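Local coordinates for protein octenoyl-CoA reductase/carboxylase (PDB 4A0S) that catalyses the NADPH-dependent reductive carboxylation of 2-octenoyl-CoA, probably supplying an unusual extender unit for cinnabaramide polyketide biosynthesis, at residues T24-H29 with Y388-A393; A394-V399 with G407-L412; G53-P58 with Y110-S115; A6-A11 with A68-S73. One frame throughout, in Å; residues are numbered along the deposited sequence.

Contact 1 of 4, residues T24-H29 with Y388-A393; sequences TYLALH and YPLAEA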
loop_
_atom_site.group_PDB
_atom_site.type_symbol
_atom_site.label_atom_id
_atom_site.label_comp_id
_atom_site.label_asym_id
_atom_site.label_seq_id
_atom_site.Cartn_x
_atom_site.Cartn_y
_atom_site.Cartn_z
ATOM N N THR A 24 28.010 12.585 -37.714
ATOM C CA THR A 24 28.609 11.608 -36.813
ATOM C C THR A 24 28.917 12.281 -35.497
ATOM O O THR A 24 28.920 13.503 -35.389
ATOM C CB THR A 24 29.933 11.011 -37.371
ATOM O OG1 THR A 24 30.956 12.007 -37.340
ATOM C CG2 THR A 24 29.768 10.498 -38.808
ATOM N N TYR A 25 29.178 11.479 -34.480
ATOM C CA TYR A 25 29.639 12.044 -33.239
ATOM C C TYR A 25 30.568 11.095 -32.536
ATOM O O TYR A 25 30.542 9.893 -32.793
ATOM C CB TYR A 25 28.467 12.458 -32.348
ATOM C CG TYR A 25 27.594 11.332 -31.883
ATOM C CD1 TYR A 25 26.508 10.937 -32.640
ATOM C CD2 TYR A 25 27.842 10.676 -30.677
ATOM C CE1 TYR A 25 25.683 9.927 -32.231
ATOM C CE2 TYR A 25 27.013 9.636 -30.249
ATOM C CZ TYR A 25 25.940 9.272 -31.038
ATOM O OH TYR A 25 25.095 8.262 -30.660
ATOM N N LEU A 26 31.384 11.655 -31.650
ATOM C CA LEU A 26 32.317 10.880 -30.831
ATOM C C LEU A 26 31.557 10.104 -29.756
ATOM O O LEU A 26 30.721 10.655 -29.029
ATOM C CB LEU A 26 33.352 11.808 -30.194
ATOM C CG LEU A 26 34.526 11.198 -29.421
ATOM C CD1 LEU A 26 35.340 10.307 -30.338
ATOM C CD2 LEU A 26 35.398 12.298 -28.839
ATOM N N ALA A 27 31.839 8.819 -29.663
ATOM C CA ALA A 27 31.123 7.982 -28.708
ATOM C C ALA A 27 32.001 6.893 -28.144
ATOM O O ALA A 27 32.776 6.270 -28.871
ATOM C CB ALA A 27 29.908 7.359 -29.370
ATOM N N LEU A 28 31.850 6.669 -26.842
ATOM C CA LEU A 28 32.361 5.484 -26.202
ATOM C C LEU A 28 31.404 4.392 -26.601
ATOM O O LEU A 28 30.206 4.492 -26.342
ATOM C CB LEU A 28 32.368 5.637 -24.682
ATOM C CG LEU A 28 33.130 4.532 -23.949
ATOM C CD1 LEU A 28 34.659 4.655 -24.163
ATOM C CD2 LEU A 28 32.762 4.554 -22.484
ATOM N N HIS A 29 31.924 3.360 -27.257
ATOM C CA HIS A 29 31.050 2.304 -27.735
ATOM C C HIS A 29 31.722 0.962 -27.764
ATOM O O HIS A 29 32.950 0.842 -27.624
ATOM C CB HIS A 29 30.529 2.639 -29.133
ATOM C CG HIS A 29 31.600 2.693 -30.173
ATOM N ND1 HIS A 29 32.416 3.793 -30.338
ATOM C CD2 HIS A 29 31.991 1.785 -31.099
ATOM C CE1 HIS A 29 33.266 3.556 -31.323
ATOM N NE2 HIS A 29 33.027 2.348 -31.805
ATOM N N TYR A 388 36.660 12.021 -15.401
ATOM C CA TYR A 388 37.560 11.693 -16.484
ATOM C C TYR A 388 37.012 12.336 -17.728
ATOM O O TYR A 388 35.787 12.421 -17.878
ATOM C CB TYR A 388 37.596 10.183 -16.705
ATOM C CG TYR A 388 38.338 9.448 -15.648
ATOM C CD1 TYR A 388 37.744 9.167 -14.419
ATOM C CD2 TYR A 388 39.654 9.036 -15.863
ATOM C CE1 TYR A 388 38.439 8.502 -13.430
ATOM C CE2 TYR A 388 40.357 8.364 -14.888
ATOM C CZ TYR A 388 39.748 8.100 -13.675
ATOM O OH TYR A 388 40.447 7.427 -12.710
ATOM N N PRO A 389 37.896 12.781 -18.628
ATOM C CA PRO A 389 37.401 13.174 -19.927
ATOM C C PRO A 389 36.903 11.948 -20.671
ATOM O O PRO A 389 37.305 10.804 -20.363
ATOM C CB PRO A 389 38.646 13.707 -20.624
ATOM C CG PRO A 389 39.767 12.958 -20.000
ATOM C CD PRO A 389 39.376 12.843 -18.562
ATOM N N LEU A 390 36.032 12.188 -21.644
ATOM C CA LEU A 390 35.580 11.115 -22.511
ATOM C C LEU A 390 36.772 10.334 -23.080
ATOM O O LEU A 390 36.718 9.107 -23.168
ATOM C CB LEU A 390 34.673 11.654 -23.626
ATOM C CG LEU A 390 33.949 10.546 -24.406
ATOM C CD1 LEU A 390 33.164 9.580 -23.493
ATOM C CD2 LEU A 390 33.066 11.150 -25.457
ATOM N N ALA A 391 37.834 11.054 -23.450
ATOM C CA ALA A 391 39.085 10.451 -23.941
ATOM C C ALA A 391 39.535 9.291 -23.059
ATOM O O ALA A 391 40.086 8.299 -23.546
ATOM C CB ALA A 391 40.182 11.502 -23.993
ATOM N N GLU A 392 39.285 9.422 -21.760
ATOM C CA GLU A 392 39.729 8.430 -20.805
ATOM C C GLU A 392 38.581 7.660 -20.186
ATOM O O GLU A 392 38.725 7.128 -19.099
ATOM C CB GLU A 392 40.546 9.110 -19.708
ATOM C CG GLU A 392 41.777 9.823 -20.240
ATOM C CD GLU A 392 42.401 10.742 -19.197
ATOM O OE1 GLU A 392 42.404 10.366 -18.004
ATOM O OE2 GLU A 392 42.856 11.848 -19.573
ATOM N N ALA A 393 37.440 7.610 -20.877
ATOM C CA ALA A 393 36.254 6.924 -20.353
ATOM C C ALA A 393 36.494 5.435 -20.148
ATOM O O ALA A 393 35.959 4.838 -19.218
ATOM C CB ALA A 393 35.050 7.156 -21.259
#
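Leu26 is the first residue of segment 24-29, on strand 24-31, to meet the turn at 388-393, bringing its branch point up to one methyl of a leucine there: CG lies 4.2 Å from CD2 of Leu390. The next residue, Ala27, points its methyl the other way, toward Val55 and Ala174, as expected in a strand whose two faces serve different neighbours. Leu28 returns to the first face and carries the larger share of the contact. Its CB sits 4.2 Å from CD1 of Leu390, so that the two branches of Leu390 are divided between Leu26 and Leu28. Farther out, the isopropyl end of Leu28 closes on Ala393, with CD2 at 3.7 Å and CD1 at 3.9 Å from its CB; CG is anti to the backbone N (chi1 -169°), which carries both methyls out to that alanine. His29 closes the segment by folding back on its own strand. Its ND1 donates to Ala27 O at 2.9 Å, from above the carbonyl plane but within the plane of the imidazole, and this bond should limit rotation of the ring.

On the other side, a short 3-10 turn presents Leu390, and Glu392 occupies the N-cap, so Ala393 belongs to the first turn of helix 393-401. Leu390 and Ala393 also rest on Val411 of strand 408-412. Strand 24-31, meanwhile, pairs antiparallel with 51-52, 54-56 and 110-112, so this apolar contact joins that sheet to the turn between strand 384-389 and the helix that follows it.

Contact 2 of 4, residues A394-V399 with G407-L412; sequences AEACRV and GKVAVL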
loop_
_atom_site.group_PDB
_atom_site.type_symbol
_atom_site.label_atom_id
_atom_site.label_comp_id
_atom_site.label_asym_id
_atom_site.label_seq_id
_atom_site.Cartn_x
_atom_site.Cartn_y
_atom_site.Cartn_z
ATOM N N ALA A 394 37.328 4.837 -21.000
ATOM C CA ALA A 394 37.697 3.422 -20.813
ATOM C C ALA A 394 38.353 3.179 -19.436
ATOM O O ALA A 394 38.022 2.231 -18.726
ATOM C CB ALA A 394 38.604 2.958 -21.937
ATOM N N GLU A 395 39.269 4.064 -19.073
ATOM C CA GLU A 395 39.961 3.999 -17.796
ATOM C C GLU A 395 38.966 4.214 -16.687
ATOM O O GLU A 395 38.953 3.475 -15.709
ATOM C CB GLU A 395 41.041 5.079 -17.726
ATOM C CG GLU A 395 41.844 5.089 -16.434
ATOM C CD GLU A 395 42.511 3.760 -16.145
ATOM O OE1 GLU A 395 42.856 3.017 -17.098
ATOM O OE2 GLU A 395 42.675 3.451 -14.952
ATOM N N ALA A 396 38.117 5.225 -16.850
ATOM C CA ALA A 396 37.062 5.499 -15.876
ATOM C C ALA A 396 36.267 4.232 -15.626
ATOM O O ALA A 396 36.033 3.850 -14.490
ATOM C CB ALA A 396 36.169 6.620 -16.356
ATOM N N CYS A 397 35.891 3.564 -16.708
ATOM C CA CYS A 397 35.174 2.300 -16.646
ATOM C C CYS A 397 35.970 1.213 -15.927
ATOM O O CYS A 397 35.451 0.528 -15.039
ATOM C CB CYS A 397 34.825 1.851 -18.052
ATOM S SG CYS A 397 33.480 0.706 -18.081
ATOM N N ARG A 398 37.240 1.080 -16.304
ATOM C CA ARG A 398 38.147 0.157 -15.646
ATOM C C ARG A 398 38.218 0.460 -14.158
ATOM O O ARG A 398 38.228 -0.449 -13.332
ATOM C CB ARG A 398 39.537 0.279 -16.279
ATOM C CG ARG A 398 40.596 -0.645 -15.707
ATOM C CD ARG A 398 40.246 -2.090 -15.976
ATOM N NE ARG A 398 41.341 -2.982 -15.629
ATOM C CZ ARG A 398 41.228 -4.303 -15.520
ATOM N NH1 ARG A 398 40.056 -4.896 -15.717
ATOM N NH2 ARG A 398 42.292 -5.029 -15.200
ATOM N N VAL A 399 38.281 1.735 -13.809
ATOM C CA VAL A 399 38.327 2.119 -12.400
ATOM C C VAL A 399 37.155 1.497 -11.654
ATOM O O VAL A 399 37.346 0.840 -10.640
ATOM C CB VAL A 399 38.347 3.661 -12.225
ATOM C CG1 VAL A 399 37.864 4.057 -10.827
ATOM C CG2 VAL A 399 39.753 4.215 -12.503
ATOM N N GLY A 407 31.664 6.222 -4.631
ATOM C CA GLY A 407 30.694 7.086 -5.239
ATOM C C GLY A 407 30.675 6.896 -6.734
ATOM O O GLY A 407 30.657 5.772 -7.232
ATOM N N LYS A 408 30.701 8.016 -7.442
ATOM C CA LYS A 408 30.462 8.025 -8.858
ATOM C C LYS A 408 31.627 8.641 -9.591
ATOM O O LYS A 408 32.154 9.683 -9.204
ATOM C CB LYS A 408 29.211 8.841 -9.180
ATOM C CG LYS A 408 27.878 8.196 -8.813
ATOM C CD LYS A 408 27.541 6.961 -9.636
ATOM C CE LYS A 408 27.600 7.247 -11.122
ATOM N NZ LYS A 408 27.118 6.103 -11.921
ATOM N N VAL A 409 31.995 7.985 -10.671
ATOM C CA VAL A 409 32.998 8.507 -11.564
ATOM C C VAL A 409 32.290 9.179 -12.713
ATOM O O VAL A 409 31.593 8.536 -13.482
ATOM C CB VAL A 409 33.914 7.414 -12.106
ATOM C CG1 VAL A 409 34.973 8.059 -13.015
ATOM C CG2 VAL A 409 34.596 6.707 -10.965
ATOM N N ALA A 410 32.462 10.485 -12.805
ATOM C CA ALA A 410 31.864 11.243 -13.863
ATOM C C ALA A 410 32.753 11.144 -15.076
ATOM O O ALA A 410 33.968 10.933 -14.964
ATOM C CB ALA A 410 31.717 12.688 -13.440
ATOM N N VAL A 411 32.141 11.313 -16.235
ATOM C CA VAL A 411 32.886 11.433 -17.468
ATOM C C VAL A 411 32.409 12.702 -18.139
ATOM O O VAL A 411 31.216 12.858 -18.420
ATOM C CB VAL A 411 32.691 10.189 -18.393
ATOM C CG1 VAL A 411 33.385 10.372 -19.728
ATOM C CG2 VAL A 411 33.208 8.916 -17.721
ATOM N N LEU A 412 33.333 13.623 -18.371
ATOM C CA LEU A 412 33.029 14.769 -19.195
ATOM C C LEU A 412 32.904 14.237 -20.605
ATOM O O LEU A 412 33.662 13.359 -21.019
ATOM C CB LEU A 412 34.139 15.821 -19.131
ATOM C CG LEU A 412 34.453 16.391 -17.755
ATOM C CD1 LEU A 412 35.750 17.235 -17.791
ATOM C CD2 LEU A 412 33.260 17.160 -17.175
#
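Ala396 and Val409 are the pair whose CA atoms come nearest across the contact, 6.6 Å apart. Here helix 394-399 runs almost exactly antiparallel to strand 408-412, at 173° with 9.1 Å between the axes. This is the second half of a beta-alpha-beta crossover: strand 384-389 leads into the helix, and the returning strand lies parallel to the first. A small residue permits the close fit. The methyl of Ala396 reaches two valines of the strand, with CB 3.8 Å from CG1 of Val409 and 4.0 Å from CG2 of Val411. Val409 serves two residues of the helix, because its methyls diverge: CG1 is anti to the backbone N (chi1 -178°) and turns to Ala396, while CG2, beside that nitrogen, lies 4.2 Å from CG1 of Val399, one turn further along. Tyr388 of the first strand also packs on Ala396, Val399 and Val409. The polar residues of the helix look to other partners, Glu395 forming a salt bridge with Arg47 and Arg398 one with Asp43. Just ahead of the strand, Gly407 touches the bound NADP. With no hydrogen bond or charge pair across it, the contact fixes helix against strand by the fit of methyl groups.

Contact 3 of 4, residues G53-P58 with Y110-S115; sequences GEVPMP and YHVLGS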
loop_
_atom_site.group_PDB
_atom_site.type_symbol
_atom_site.label_atom_id
_atom_site.label_comp_id
_atom_site.label_asym_id
_atom_site.label_seq_id
_atom_site.Cartn_x
_atom_site.Cartn_y
_atom_site.Cartn_z
ATOM N N GLY A 53 35.317 6.568 -30.836
ATOM C CA GLY A 53 35.388 7.037 -32.210
ATOM C C GLY A 53 34.034 7.520 -32.675
ATOM O O GLY A 53 33.016 7.409 -31.945
ATOM N N GLU A 54 34.036 8.066 -33.890
ATOM C CA GLU A 54 32.843 8.594 -34.513
ATOM C C GLU A 54 31.856 7.483 -34.823
ATOM O O GLU A 54 32.217 6.423 -35.327
ATOM C CB GLU A 54 33.189 9.359 -35.795
ATOM C CG GLU A 54 34.060 10.609 -35.599
ATOM C CD GLU A 54 33.387 11.688 -34.763
ATOM O OE1 GLU A 54 32.305 12.167 -35.162
ATOM O OE2 GLU A 54 33.942 12.066 -33.705
ATOM N N VAL A 55 30.597 7.732 -34.505
ATOM C CA VAL A 55 29.541 6.819 -34.863
ATOM C C VAL A 55 28.483 7.634 -35.597
ATOM O O VAL A 55 28.380 8.843 -35.386
ATOM C CB VAL A 55 28.912 6.109 -33.620
ATOM C CG1 VAL A 55 29.927 5.222 -32.915
ATOM C CG2 VAL A 55 28.337 7.129 -32.669
ATOM N N PRO A 56 27.694 6.986 -36.462
ATOM C CA PRO A 56 26.675 7.727 -37.196
ATOM C C PRO A 56 25.660 8.351 -36.258
ATOM O O PRO A 56 25.203 7.699 -35.319
ATOM C CB PRO A 56 26.003 6.642 -38.033
ATOM C CG PRO A 56 27.100 5.635 -38.251
ATOM C CD PRO A 56 27.808 5.593 -36.935
ATOM N N MET A 57 25.323 9.613 -36.508
ATOM C CA MET A 57 24.191 10.252 -35.845
ATOM C C MET A 57 22.888 9.599 -36.323
ATOM O O MET A 57 22.603 9.643 -37.518
ATOM C CB MET A 57 24.156 11.731 -36.202
ATOM C CG MET A 57 22.979 12.479 -35.628
ATOM S SD MET A 57 23.019 12.519 -33.819
ATOM C CE MET A 57 24.323 13.694 -33.509
ATOM N N PRO A 58 22.086 9.021 -35.400
ATOM C CA PRO A 58 20.828 8.434 -35.871
ATOM C C PRO A 58 19.779 9.494 -36.127
ATOM O O PRO A 58 19.928 10.641 -35.694
ATOM C CB PRO A 58 20.391 7.562 -34.693
ATOM C CG PRO A 58 20.907 8.284 -33.508
ATOM C CD PRO A 58 22.242 8.849 -33.942
ATOM N N TYR A 110 27.735 -1.064 -33.647
ATOM C CA TYR A 110 28.353 -0.351 -32.547
ATOM C C TYR A 110 27.278 -0.160 -31.494
ATOM O O TYR A 110 26.082 -0.112 -31.811
ATOM C CB TYR A 110 28.883 1.012 -33.009
ATOM C CG TYR A 110 27.824 1.900 -33.620
ATOM C CD1 TYR A 110 27.486 1.797 -34.974
ATOM C CD2 TYR A 110 27.145 2.839 -32.836
ATOM C CE1 TYR A 110 26.486 2.618 -35.534
ATOM C CE2 TYR A 110 26.156 3.661 -33.388
ATOM C CZ TYR A 110 25.836 3.542 -34.727
ATOM O OH TYR A 110 24.863 4.362 -35.248
ATOM N N HIS A 111 27.700 -0.074 -30.242
ATOM C CA HIS A 111 26.786 0.253 -29.187
ATOM C C HIS A 111 27.337 1.396 -28.369
ATOM O O HIS A 111 28.352 1.242 -27.691
ATOM C CB HIS A 111 26.532 -0.941 -28.295
ATOM C CG HIS A 111 25.517 -0.671 -27.236
ATOM N ND1 HIS A 111 25.247 -1.562 -26.223
ATOM C CD2 HIS A 111 24.695 0.390 -27.040
ATOM C CE1 HIS A 111 24.300 -1.060 -25.451
ATOM N NE2 HIS A 111 23.953 0.124 -25.923
ATOM N N VAL A 112 26.654 2.535 -28.440
ATOM C CA VAL A 112 27.027 3.692 -27.645
ATOM C C VAL A 112 26.451 3.574 -26.243
ATOM O O VAL A 112 25.243 3.639 -26.035
ATOM C CB VAL A 112 26.610 4.996 -28.305
ATOM C CG1 VAL A 112 27.119 6.194 -27.471
ATOM C CG2 VAL A 112 27.145 5.042 -29.760
ATOM N N LEU A 113 27.360 3.406 -25.292
ATOM C CA LEU A 113 27.040 3.151 -23.887
ATOM C C LEU A 113 26.776 4.434 -23.137
ATOM O O LEU A 113 26.917 5.509 -23.694
ATOM C CB LEU A 113 28.212 2.430 -23.227
ATOM C CG LEU A 113 28.710 1.177 -23.945
ATOM C CD1 LEU A 113 29.731 0.527 -23.059
ATOM C CD2 LEU A 113 27.565 0.183 -24.270
ATOM N N GLY A 114 26.425 4.314 -21.856
ATOM C CA GLY A 114 26.227 5.483 -21.028
ATOM C C GLY A 114 24.756 5.570 -20.726
ATOM O O GLY A 114 23.930 5.679 -21.630
ATOM N N SER A 115 24.436 5.520 -19.445
ATOM C CA SER A 115 23.059 5.347 -19.024
ATOM C C SER A 115 22.546 6.504 -18.205
ATOM O O SER A 115 21.377 6.541 -17.839
ATOM C CB SER A 115 22.943 4.045 -18.260
ATOM O OG SER A 115 23.335 3.017 -19.142
HETATM O O HOH W 1 25.170 6.905 -33.031
#
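Val55 and Pro56 pack on the ring of Tyr110 in an aromatic-centred apolar contact between two strands of one curled antiparallel sheet. Strands 54-56 and 110-112 both pair with strand 24-31, but cross each other at 101°, with axes 8.9 Å apart, and meet through side chains. Val55 lies over one face of the tyrosine in a CH-pi contact: its CB is 4.0 Å from the ring centroid, displaced toward the rim. CG1 of Val55 adds an approach of 3.7 Å to CD2 of Tyr110, while CG2 turns to Val112, 3.8 Å from its CG2. From an oblique direction, CD of Pro56 comes within 3.5 Å of CE1 of Tyr110. The ring gets there because CG stands between the backbone N and the carbonyl carbon (chi1 57°), a crowded position. Asn169 holds the strand itself, bonding to Tyr110 O and Val112 N. An alanine in place of this tyrosine removes the ring, which would probably leave Val55 and Pro56 without the surface they pack on and open a gap between the crossed strands. Dispersion and the CH-pi contact, with little demand for precise bond directions, suit two strands that meet at nearly a right angle.

Contact 4 of 4, residues A6-A11 with A68-S73; sequences AVLDGA and AVMASS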
loop_
_atom_site.group_PDB
_atom_site.type_symbol
_atom_site.label_atom_id
_atom_site.label_comp_id
_atom_site.label_asym_id
_atom_site.label_seq_id
_atom_site.Cartn_x
_atom_site.Cartn_y
_atom_site.Cartn_z
ATOM N N ALA A 6 28.136 26.071 -30.413
ATOM C CA ALA A 6 26.935 26.780 -29.956
ATOM C C ALA A 6 26.550 26.360 -28.535
ATOM O O ALA A 6 26.335 27.202 -27.668
ATOM C CB ALA A 6 25.765 26.538 -30.915
ATOM N N VAL A 7 26.501 25.054 -28.305
ATOM C CA VAL A 7 26.162 24.492 -26.994
ATOM C C VAL A 7 27.166 24.955 -25.949
ATOM O O VAL A 7 26.791 25.487 -24.910
ATOM C CB VAL A 7 26.162 22.951 -27.057
ATOM C CG1 VAL A 7 26.014 22.355 -25.680
ATOM C CG2 VAL A 7 25.061 22.480 -27.970
ATOM N N LEU A 8 28.444 24.767 -26.256
ATOM C CA LEU A 8 29.531 25.132 -25.354
ATOM C C LEU A 8 29.601 26.636 -25.142
ATOM O O LEU A 8 30.011 27.088 -24.080
ATOM C CB LEU A 8 30.872 24.598 -25.867
ATOM C CG LEU A 8 31.010 23.069 -25.783
ATOM C CD1 LEU A 8 32.398 22.613 -26.224
ATOM C CD2 LEU A 8 30.673 22.534 -24.371
ATOM N N ASP A 9 29.177 27.404 -26.140
ATOM C CA ASP A 9 29.197 28.857 -26.026
ATOM C C ASP A 9 27.976 29.375 -25.265
ATOM O O ASP A 9 27.864 30.571 -24.999
ATOM C CB ASP A 9 29.348 29.514 -27.405
ATOM C CG ASP A 9 30.708 29.217 -28.051
ATOM O OD1 ASP A 9 31.589 28.633 -27.377
ATOM O OD2 ASP A 9 30.901 29.556 -29.243
ATOM N N GLY A 10 27.088 28.459 -24.884
ATOM C CA GLY A 10 25.833 28.809 -24.228
ATOM C C GLY A 10 24.945 29.639 -25.134
ATOM O O GLY A 10 24.345 30.622 -24.693
ATOM N N ALA A 11 24.868 29.241 -26.404
ATOM C CA ALA A 11 24.079 29.958 -27.399
ATOM C C ALA A 11 22.585 29.896 -27.099
ATOM O O ALA A 11 22.126 29.055 -26.317
ATOM C CB ALA A 11 24.371 29.426 -28.798
ATOM N N ALA A 68 23.104 17.274 -26.491
ATOM C CA ALA A 68 24.556 17.459 -26.527
ATOM C C ALA A 68 24.979 17.117 -25.119
ATOM O O ALA A 68 24.691 17.858 -24.190
ATOM C CB ALA A 68 24.932 18.910 -26.858
ATOM N N VAL A 69 25.630 15.975 -24.961
ATOM C CA VAL A 69 25.949 15.464 -23.645
ATOM C C VAL A 69 27.173 16.174 -23.076
ATOM O O VAL A 69 28.269 16.103 -23.636
ATOM C CB VAL A 69 26.204 13.957 -23.680
ATOM C CG1 VAL A 69 26.539 13.448 -22.287
ATOM C CG2 VAL A 69 24.994 13.226 -24.242
ATOM N N MET A 70 26.987 16.823 -21.940
ATOM C CA MET A 70 28.068 17.574 -21.334
ATOM C C MET A 70 28.937 16.681 -20.482
ATOM O O MET A 70 30.158 16.759 -20.536
ATOM C CB MET A 70 27.496 18.737 -20.539
ATOM C CG MET A 70 26.934 19.816 -21.460
ATOM S SD MET A 70 28.209 20.541 -22.519
ATOM C CE MET A 70 29.070 21.519 -21.310
ATOM N N ALA A 71 28.284 15.804 -19.729
ATOM C CA ALA A 71 28.955 14.873 -18.862
ATOM C C ALA A 71 28.049 13.664 -18.696
ATOM O O ALA A 71 26.823 13.761 -18.852
ATOM C CB ALA A 71 29.232 15.521 -17.516
ATOM N N SER A 72 28.660 12.539 -18.367
ATOM C CA SER A 72 27.949 11.310 -18.145
ATOM C C SER A 72 28.640 10.686 -16.946
ATOM O O SER A 72 29.332 11.386 -16.190
ATOM C CB SER A 72 28.053 10.442 -19.399
ATOM O OG SER A 72 27.282 9.267 -19.293
ATOM N N SER A 73 28.440 9.392 -16.728
ATOM C CA SER A 73 29.124 8.746 -15.632
ATOM C C SER A 73 29.360 7.307 -16.015
ATOM O O SER A 73 28.691 6.769 -16.919
ATOM C CB SER A 73 28.269 8.804 -14.365
ATOM O OG SER A 73 27.248 7.825 -14.422
#
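Val7 grips the methyl of Ala68 between its two branches, with CG2 at 3.7 Å and CG1 at 3.8 Å from CB. The same CG1 also approaches SD of Met70, more loosely, at 4.3 Å. One residue on, Leu8 crosses the end of the methionine: its CD2 lies 3.6 Å from CE and 3.7 Å from SD of Met70. The thioether does not extend straight from the strand. Beyond its first torsion, Met70 is bent again at chi2 (-62°) and chi3 (-73°), and the curled chain brings its terminal methyl back to the helix although the CB itself does not point there.

The strand has an irregularity at just this point. Met70 and Ala71 both face Ser118 of the antiparallel neighbour 117-124, forming a classic beta bulge in the GroES-like part of this dehydrogenase-type fold. The N-terminal helix 2-8 comes to an end here too. Gly10 takes a positive phi, and a Schellman motif closes the last turn, with Ala11 N bonded to Ala6 O at 2.8 Å and Gly10 N to Val7 O at 3.0 Å. The chain thus leaves the helix directly after the two residues that touch the strand.

Farther out, Val7 also rests on Val120 and Val122, and Ala68 on Val122, so the adjoining strand completes the apolar seat for the helix. Leu8 meets Pro416, while Met70 packs on Ala415 and on Trp193 of helix 193-197. Backbone bonds from Met70 to Ser118 and Cys413 hold this part of the strand between its neighbours.

In the fold
From the N terminus, helix 2-8 opens a loop that contact 4 closes on strand 64-73. Contacts 1 and 3 both open within that loop and close beyond it, so each crosses contact 4. Contact 3 closes at 110-115 and is nested inside contact 1, whose much longer loop ends only at 388-393, after the whole six-stranded parallel sheet. Contact 2 follows in series, a short closure between the helix and second strand of a beta-alpha-beta unit. Contact 1 uses strand 24-31, on which both strands of contact 3 pair; contacts 2 and 4 meet where strands 408-412 and 64-73 pair. Together they tie the N-terminal helix, the antiparallel and mixed sheets and the C-terminal crossover together.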